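Local coordinates for L-arabinose ABC transporter, periplasmic L-arabinose-binding protein (Burkholderia thailandensis, PDB 4KZK) that binds a sugar such as beta-D-galactose between its two lobes in the periplasm and probably delivers L-arabinose to an ABC transporter, at residues Asp136-Gly141 with Arg310-Leu315; Phe230-Ala235 with Thr257-Ala262; Thr242-Val247 with Thr281-Ser286. All blocks are in the same frame, centred on the assembly; numbering follows the deposited sequence.

The three contacts illustrate how a two-lobed sugar-binding protein brings distant parts of its chain together. Contacts 2 and 3 are neighbours, their centres 10 Å apart, and share a joint: Ala262 of contact 2 lies in the strand beside 283-288, its backbone N 2.9 Å from Gly282 O, while its CB meets Val247 CG2 at 3.5 Å. Contact 1 lies on the opposite side of the chain's centre, about 40 Å from contact 2 and 33 Å from contact 3, centre to centre. The bound beta-D-galactopyranose is about 7 Å from the side chain of His139 in contact 1 and about 10 Å from that of Thr243 in contact 3.

Contact 1 (Asp136-Gly141 with Arg310-Leu315); sequences DVPHMG and RTPPPL
Pro138 and His139 run alongside Pro314 and Leu315 in parallel, a register in which His139 pairs with Leu315, their CA atoms 4.9 Å apart. The backbone link is a hydrogen bond from His139 N to Pro314 O of 2.9 Å, with the donor standing above the carbonyl plane, 52° out of it. The same oxygen receives a CA-H...O contact from Pro138, and His139 O is approached in like manner by Leu315 CA at 3.3 Å. A water completes the joint by donating to both His139 O and Pro313 O, so two carbonyls that cannot bond to each other are bridged.

Upstream of the paired residues the contact is made by proline rings. CG of Pro138 meets CG of Pro312 at 3.6 Å, the two rings crossing at a slant, while CB of Pro138 rests 3.3 Å from Pro313 O. Trp305 of helix 291-308 and Met120 of strand 118-122 touch both Pro138 and Pro312. On the other flank His139 and Leu315 extend side by side in the same direction. Both side chains swing CG away from the backbone N (chi1 -179° for His139, -178° for Leu315), and Leu315 CD1 meets the imidazole edge, in its plane, 3.6 Å from CD2. The ring's ND1 is hydrogen-bonded to Ser121 OG, which helps fix its rotation.

This is the start of a parallel strand pair, 139-142 beside 315-324, within the first lobe of a periplasmic binding protein; the side chain of His139 is about 6 Å from those of the sugar-binding Asp123 and Asp124.

Contact 2 (Phe230-Ala235 with Thr257-Ala262); sequences FRHWVA and TDDMIA
Trp233, Val234 and Ala235 pair with Met260, Ile261 and Ala262 as adjacent parallel strands, and here the packing is close. Three hydrogen bonds alternate between the backbones: Trp233 N to Asp259 O (2.8 Å), then Ile261 N to Trp233 O (3.0 Å) and Ala235 N to Ile261 O (3.1 Å). On the face carrying Trp233 and Ala235, the Met260 chain bends at both chi2 (66°) and chi3 (73°). This brings its end over toward the neighbouring strand, setting CE 3.7 Å from Trp233 CB and SD 3.8 Å from Ala235 CB. The other face is made by Val234 and Ile261, which Ile155 and Ala159 of helix 144-161 cover.

Toward the strand beginnings the character changes to charge and water. Asp259 divides its carboxylate between two partners. OD2 forms a salt bridge with Arg231 NH2 at 3.1 Å, the guanidinium and carboxylate planes standing 86° apart rather than lying flat together. OD1 comes to the edge of the His232 ring, in its plane, 3.3 Å from CD2. It also accepts from two waters: one accepts a hydrogen bond from Arg231 NE, while the other bonds to His232 NE2. Arg231 is exposed, and two waters add to the direct salt bridge at this end, whereas His232 is further held by a stack on Trp164.

Strand 233-236, helix 240-252 and strand 260-264 form a beta-alpha-beta unit, the repeating element of the Rossmann-like lobes of periplasmic binding proteins.

Contact 3 (Thr242-Val247 with Thr281-Ser286); sequences TTVGAV and TGFFGS
The ring of Phe283 lies against Thr243 and Val244, packing a helix onto a strand in the alpha/beta sandwich of the second lobe of this periplasmic binding protein. Helix 242-247 runs nearly antiparallel to strand 283-286, at 169°, with the segment axes 9.6 Å apart. Phe283 holds its CG anti to the backbone N (chi1 -169°), which carries the ring from the strand toward the helix.

Both helix side chains cross Phe283 at about a right angle and reach the CD2-CE2 bond of the ring from opposite sides of its plane. In the conformer described, one of two, Val244 CG2 is 3.5 Å from Phe283 CD2, and Thr243 CG2 is 3.9 Å from its CE2, so methyls from successive residues hold this ring bond between them. The hydroxyl of Thr243 takes no part in this packing: its OG1 is bonded to the backbone O of sugar-binding Asn239. Ala271 and Glu274 of helix 269-276 also touch the Phe283 side chain.

One turn further along the helix, Val247 meets the strand's approach instead of the ring. Both methyls rest on the backbone at Gly282 and Phe283 from the helix side, CG2 lying 3.8 Å from Phe283 N and CG1 3.9 Å from it. That N-H is used within an ST turn, where Phe283 N donates to Thr281 OG1 at 3.3 Å, while the same hydroxyl oxygen is bonded to Glu274 OE1.

Contact 1 (Asp136-Gly141 with Arg310-Leu315)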
# COMPACT_ATOMS: atom_id res chain seq x y z
N ASP A 136 -5.00 -20.33 8.24
CA ASP A 136 -6.44 -20.54 8.05
C ASP A 136 -7.18 -19.26 7.61
O ASP A 136 -8.41 -19.24 7.50
CB ASP A 136 -7.06 -21.05 9.36
CG ASP A 136 -6.80 -20.12 10.53
OD1 ASP A 136 -5.79 -19.37 10.47
OD2 ASP A 136 -7.58 -20.13 11.51
N VAL A 137 -6.43 -18.19 7.35
CA VAL A 137 -7.06 -16.94 6.94
C VAL A 137 -6.73 -16.67 5.48
O VAL A 137 -5.57 -16.46 5.13
CB VAL A 137 -6.60 -15.75 7.81
CG1 VAL A 137 -7.25 -14.46 7.31
CG2 VAL A 137 -6.97 -15.99 9.27
N PRO A 138 -7.75 -16.72 4.62
CA PRO A 138 -7.48 -16.41 3.21
C PRO A 138 -7.08 -14.96 3.09
O PRO A 138 -7.63 -14.11 3.79
CB PRO A 138 -8.83 -16.65 2.54
CG PRO A 138 -9.82 -16.47 3.64
CD PRO A 138 -9.17 -17.02 4.85
N HIS A 139 -6.11 -14.71 2.22
CA HIS A 139 -5.48 -13.39 2.10
C HIS A 139 -5.38 -12.94 0.65
O HIS A 139 -5.13 -13.75 -0.24
CB HIS A 139 -4.09 -13.44 2.70
CG HIS A 139 -3.38 -12.13 2.63
ND1 HIS A 139 -3.76 -11.04 3.39
CD2 HIS A 139 -2.34 -11.71 1.87
CE1 HIS A 139 -3.00 -10.01 3.08
NE2 HIS A 139 -2.12 -10.39 2.19
N MET A 140 -5.58 -11.66 0.42
CA MET A 140 -5.25 -11.06 -0.87
C MET A 140 -4.37 -9.86 -0.63
O MET A 140 -4.73 -8.99 0.18
CB MET A 140 -6.49 -10.64 -1.64
CG MET A 140 -6.14 -10.11 -3.02
SD MET A 140 -7.52 -9.51 -4.03
CE MET A 140 -8.46 -11.02 -4.26
N GLY A 141 -3.22 -9.83 -1.29
CA GLY A 141 -2.34 -8.67 -1.23
C GLY A 141 -1.63 -8.50 -2.54
O GLY A 141 -2.00 -9.16 -3.52
N ARG A 310 -17.94 -22.31 -0.24
CA ARG A 310 -16.83 -22.44 -1.18
C ARG A 310 -15.51 -22.03 -0.51
O ARG A 310 -15.41 -20.96 0.04
CB ARG A 310 -17.08 -21.55 -2.40
CG ARG A 310 -16.01 -21.65 -3.48
CD ARG A 310 -16.39 -20.82 -4.69
NE ARG A 310 -17.60 -21.34 -5.32
CZ ARG A 310 -18.17 -20.82 -6.40
NH1 ARG A 310 -17.64 -19.76 -7.01
NH2 ARG A 310 -19.28 -21.38 -6.89
N THR A 311 -14.51 -22.92 -0.56
CA THR A 311 -13.18 -22.67 -0.01
C THR A 311 -12.57 -21.46 -0.70
O THR A 311 -12.38 -21.47 -1.92
CB THR A 311 -12.24 -23.90 -0.22
OG1 THR A 311 -12.80 -25.06 0.42
CG2 THR A 311 -10.83 -23.65 0.35
N PRO A 312 -12.27 -20.39 0.06
CA PRO A 312 -11.66 -19.22 -0.56
C PRO A 312 -10.22 -19.49 -1.00
O PRO A 312 -9.54 -20.34 -0.41
CB PRO A 312 -11.68 -18.18 0.55
CG PRO A 312 -11.61 -19.00 1.80
CD PRO A 312 -12.42 -20.21 1.52
N PRO A 313 -9.76 -18.78 -2.03
CA PRO A 313 -8.36 -18.85 -2.35
C PRO A 313 -7.56 -18.47 -1.11
O PRO A 313 -7.80 -17.41 -0.52
CB PRO A 313 -8.18 -17.81 -3.47
CG PRO A 313 -9.54 -17.60 -4.04
CD PRO A 313 -10.49 -17.82 -2.89
N PRO A 314 -6.62 -19.33 -0.69
CA PRO A 314 -5.87 -18.99 0.53
C PRO A 314 -4.91 -17.81 0.35
O PRO A 314 -4.65 -17.09 1.31
CB PRO A 314 -5.09 -20.28 0.85
CG PRO A 314 -5.15 -21.10 -0.39
CD PRO A 314 -6.42 -20.73 -1.09
N LEU A 315 -4.41 -17.60 -0.85
CA LEU A 315 -3.49 -16.50 -1.09
C LEU A 315 -3.53 -16.07 -2.55
O LEU A 315 -3.33 -16.89 -3.48
CB LEU A 315 -2.07 -16.88 -0.69
CG LEU A 315 -0.97 -15.82 -0.82
CD1 LEU A 315 -1.26 -14.60 0.04
CD2 LEU A 315 0.37 -16.44 -0.42
O HOH W 1 -7.66 -14.83 -1.17

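Contact 2 (Phe230-Ala235 with Thr257-Ala262)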
# COMPACT_ATOMS: atom_id res chain seq x y z
N PHE A 230 24.50 14.97 -1.65
CA PHE A 230 23.86 14.55 -2.91
C PHE A 230 23.18 15.72 -3.60
O PHE A 230 22.51 16.52 -2.97
CB PHE A 230 22.83 13.45 -2.65
CG PHE A 230 23.43 12.16 -2.16
CD1 PHE A 230 24.27 11.43 -2.97
CD2 PHE A 230 23.14 11.68 -0.89
CE1 PHE A 230 24.83 10.24 -2.53
CE2 PHE A 230 23.69 10.48 -0.45
CZ PHE A 230 24.54 9.77 -1.27
N ARG A 231 23.36 15.80 -4.92
CA ARG A 231 22.65 16.79 -5.72
C ARG A 231 21.34 16.19 -6.23
O ARG A 231 20.28 16.84 -6.21
CB ARG A 231 23.54 17.23 -6.88
CG ARG A 231 22.92 18.27 -7.79
CD ARG A 231 22.89 19.66 -7.18
NE ARG A 231 21.80 20.43 -7.77
CZ ARG A 231 21.41 21.64 -7.38
NH1 ARG A 231 22.03 22.28 -6.39
NH2 ARG A 231 20.39 22.22 -8.01
N HIS A 232 21.43 14.95 -6.69
CA HIS A 232 20.29 14.25 -7.22
C HIS A 232 19.83 13.18 -6.25
O HIS A 232 20.67 12.48 -5.64
CB HIS A 232 20.65 13.57 -8.53
CG HIS A 232 20.88 14.51 -9.66
ND1 HIS A 232 21.74 14.22 -10.70
CD2 HIS A 232 20.35 15.72 -9.94
CE1 HIS A 232 21.73 15.21 -11.57
NE2 HIS A 232 20.89 16.13 -11.14
N TRP A 233 18.51 13.04 -6.14
CA TRP A 233 17.89 12.03 -5.29
C TRP A 233 16.83 11.22 -6.00
O TRP A 233 16.16 11.72 -6.89
CB TRP A 233 17.19 12.68 -4.11
CG TRP A 233 18.08 13.16 -3.02
CD1 TRP A 233 18.59 14.42 -2.89
CD2 TRP A 233 18.54 12.41 -1.90
NE1 TRP A 233 19.37 14.49 -1.76
CE2 TRP A 233 19.33 13.28 -1.11
CE3 TRP A 233 18.33 11.10 -1.45
CZ2 TRP A 233 19.93 12.86 0.08
CZ3 TRP A 233 18.92 10.69 -0.27
CH2 TRP A 233 19.72 11.57 0.48
N VAL A 234 16.65 9.99 -5.54
CA VAL A 234 15.46 9.21 -5.85
C VAL A 234 14.85 8.78 -4.52
O VAL A 234 15.55 8.72 -3.49
CB VAL A 234 15.77 8.00 -6.77
CG1 VAL A 234 16.46 8.43 -8.06
CG2 VAL A 234 16.61 6.97 -6.06
N ALA A 235 13.55 8.51 -4.53
CA ALA A 235 12.88 8.16 -3.30
C ALA A 235 11.70 7.26 -3.56
O ALA A 235 11.08 7.32 -4.62
CB ALA A 235 12.43 9.42 -2.55
N THR A 257 11.71 19.25 -8.38
CA THR A 257 11.42 18.22 -9.37
C THR A 257 12.59 17.87 -10.29
O THR A 257 12.70 16.73 -10.70
CB THR A 257 10.17 18.56 -10.20
OG1 THR A 257 9.80 17.40 -10.95
CG2 THR A 257 10.41 19.75 -11.12
N ASP A 258 13.47 18.82 -10.59
CA ASP A 258 14.61 18.48 -11.44
C ASP A 258 15.64 17.57 -10.77
O ASP A 258 16.38 16.87 -11.45
CB ASP A 258 15.30 19.75 -11.94
CG ASP A 258 14.46 20.53 -12.95
OD1 ASP A 258 13.54 19.95 -13.58
OD2 ASP A 258 14.75 21.72 -13.15
N ASP A 259 15.65 17.57 -9.44
CA ASP A 259 16.66 16.87 -8.66
C ASP A 259 16.09 15.70 -7.87
O ASP A 259 16.83 15.07 -7.13
CB ASP A 259 17.37 17.85 -7.72
CG ASP A 259 18.18 18.88 -8.48
OD1 ASP A 259 18.74 18.56 -9.55
OD2 ASP A 259 18.23 20.02 -8.00
N MET A 260 14.81 15.39 -8.09
CA MET A 260 14.13 14.31 -7.35
C MET A 260 13.29 13.45 -8.29
O MET A 260 12.45 13.98 -9.00
CB MET A 260 13.22 14.88 -6.26
CG MET A 260 12.26 13.86 -5.61
SD MET A 260 13.06 12.54 -4.67
CE MET A 260 13.63 13.37 -3.19
N ILE A 261 13.52 12.14 -8.28
CA ILE A 261 12.61 11.20 -8.96
C ILE A 261 12.04 10.24 -7.92
O ILE A 261 12.77 9.40 -7.39
CB ILE A 261 13.32 10.40 -10.07
CG1 ILE A 261 13.90 11.36 -11.11
CG2 ILE A 261 12.36 9.42 -10.72
CD1 ILE A 261 14.85 10.69 -12.06
N ALA A 262 10.76 10.38 -7.64
CA ALA A 262 10.09 9.57 -6.64
C ALA A 262 8.96 8.80 -7.29
O ALA A 262 8.21 9.36 -8.08
CB ALA A 262 9.55 10.45 -5.52
O HOH W 2 21.31 19.64 -10.21
O HOH W 3 19.11 18.42 -12.39

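Contact 3 (Thr242-Val247 with Thr281-Ser286)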
# COMPACT_ATOMS: atom_id res chain seq x y z
N THR A 242 3.44 7.63 1.71
CA THR A 242 4.77 7.75 2.27
C THR A 242 5.69 8.42 1.26
O THR A 242 6.38 9.35 1.60
CB THR A 242 5.30 6.38 2.75
OG1 THR A 242 5.17 5.38 1.73
CG2 THR A 242 4.51 5.95 3.93
N THR A 243 5.65 7.99 0.01
CA THR A 243 6.48 8.58 -1.03
C THR A 243 6.32 10.07 -1.12
O THR A 243 7.31 10.82 -1.21
CB THR A 243 6.22 7.88 -2.39
OG1 THR A 243 6.49 6.47 -2.24
CG2 THR A 243 7.11 8.44 -3.48
N VAL A 244 5.07 10.54 -1.07
CA VAL A 244 4.77 11.99 -1.18
C VAL A 244 5.35 12.73 0.02
O VAL A 244 5.74 13.90 -0.07
CB VAL A 244 3.26 12.26 -1.26
CG1 VAL A 244 2.90 13.69 -0.80
CG2 VAL A 244 2.77 11.99 -2.65
N GLY A 245 5.38 12.08 1.18
CA GLY A 245 6.02 12.70 2.33
C GLY A 245 7.47 13.09 2.08
O GLY A 245 7.91 14.19 2.46
N ALA A 246 8.21 12.21 1.41
CA ALA A 246 9.60 12.50 1.04
C ALA A 246 9.69 13.62 -0.00
O ALA A 246 10.61 14.45 0.02
CB ALA A 246 10.31 11.24 0.55
N VAL A 247 8.75 13.64 -0.94
CA VAL A 247 8.73 14.67 -1.96
C VAL A 247 8.50 16.05 -1.30
O VAL A 247 9.20 17.03 -1.59
CB VAL A 247 7.69 14.38 -3.07
CG1 VAL A 247 7.52 15.55 -4.05
CG2 VAL A 247 8.08 13.11 -3.84
N THR A 281 5.70 17.97 -9.88
CA THR A 281 6.50 17.78 -8.68
C THR A 281 7.41 16.58 -8.88
O THR A 281 7.30 15.84 -9.87
CB THR A 281 5.57 17.47 -7.48
OG1 THR A 281 4.94 16.19 -7.71
CG2 THR A 281 4.49 18.53 -7.34
N GLY A 282 8.28 16.37 -7.89
CA GLY A 282 9.18 15.24 -7.85
C GLY A 282 8.52 13.88 -7.74
O GLY A 282 9.21 12.87 -7.87
N PHE A 283 7.21 13.84 -7.49
CA PHE A 283 6.45 12.61 -7.58
C PHE A 283 6.21 12.33 -9.07
O PHE A 283 5.33 12.92 -9.71
CB PHE A 283 5.14 12.75 -6.83
CG PHE A 283 4.41 11.46 -6.65
CD1 PHE A 283 3.62 10.94 -7.66
CD2 PHE A 283 4.53 10.75 -5.46
CE1 PHE A 283 2.95 9.76 -7.48
CE2 PHE A 283 3.86 9.55 -5.28
CZ PHE A 283 3.08 9.05 -6.31
N PHE A 284 7.03 11.41 -9.60
CA PHE A 284 7.14 11.18 -11.03
C PHE A 284 6.13 10.13 -11.50
O PHE A 284 5.57 10.21 -12.58
CB PHE A 284 8.55 10.73 -11.35
CG PHE A 284 8.70 10.20 -12.74
CD1 PHE A 284 8.66 11.05 -13.81
CD2 PHE A 284 8.83 8.84 -12.96
CE1 PHE A 284 8.76 10.55 -15.10
CE2 PHE A 284 8.91 8.34 -14.24
CZ PHE A 284 8.89 9.19 -15.31
N GLY A 285 5.93 9.11 -10.69
CA GLY A 285 5.06 8.01 -11.12
C GLY A 285 4.61 7.17 -9.96
O GLY A 285 5.00 7.40 -8.81
N SER A 286 3.78 6.16 -10.26
CA SER A 286 3.29 5.24 -9.24
C SER A 286 2.99 3.90 -9.86
O SER A 286 2.62 3.84 -11.04
CB SER A 286 2.02 5.81 -8.61
OG SER A 286 1.48 4.97 -7.62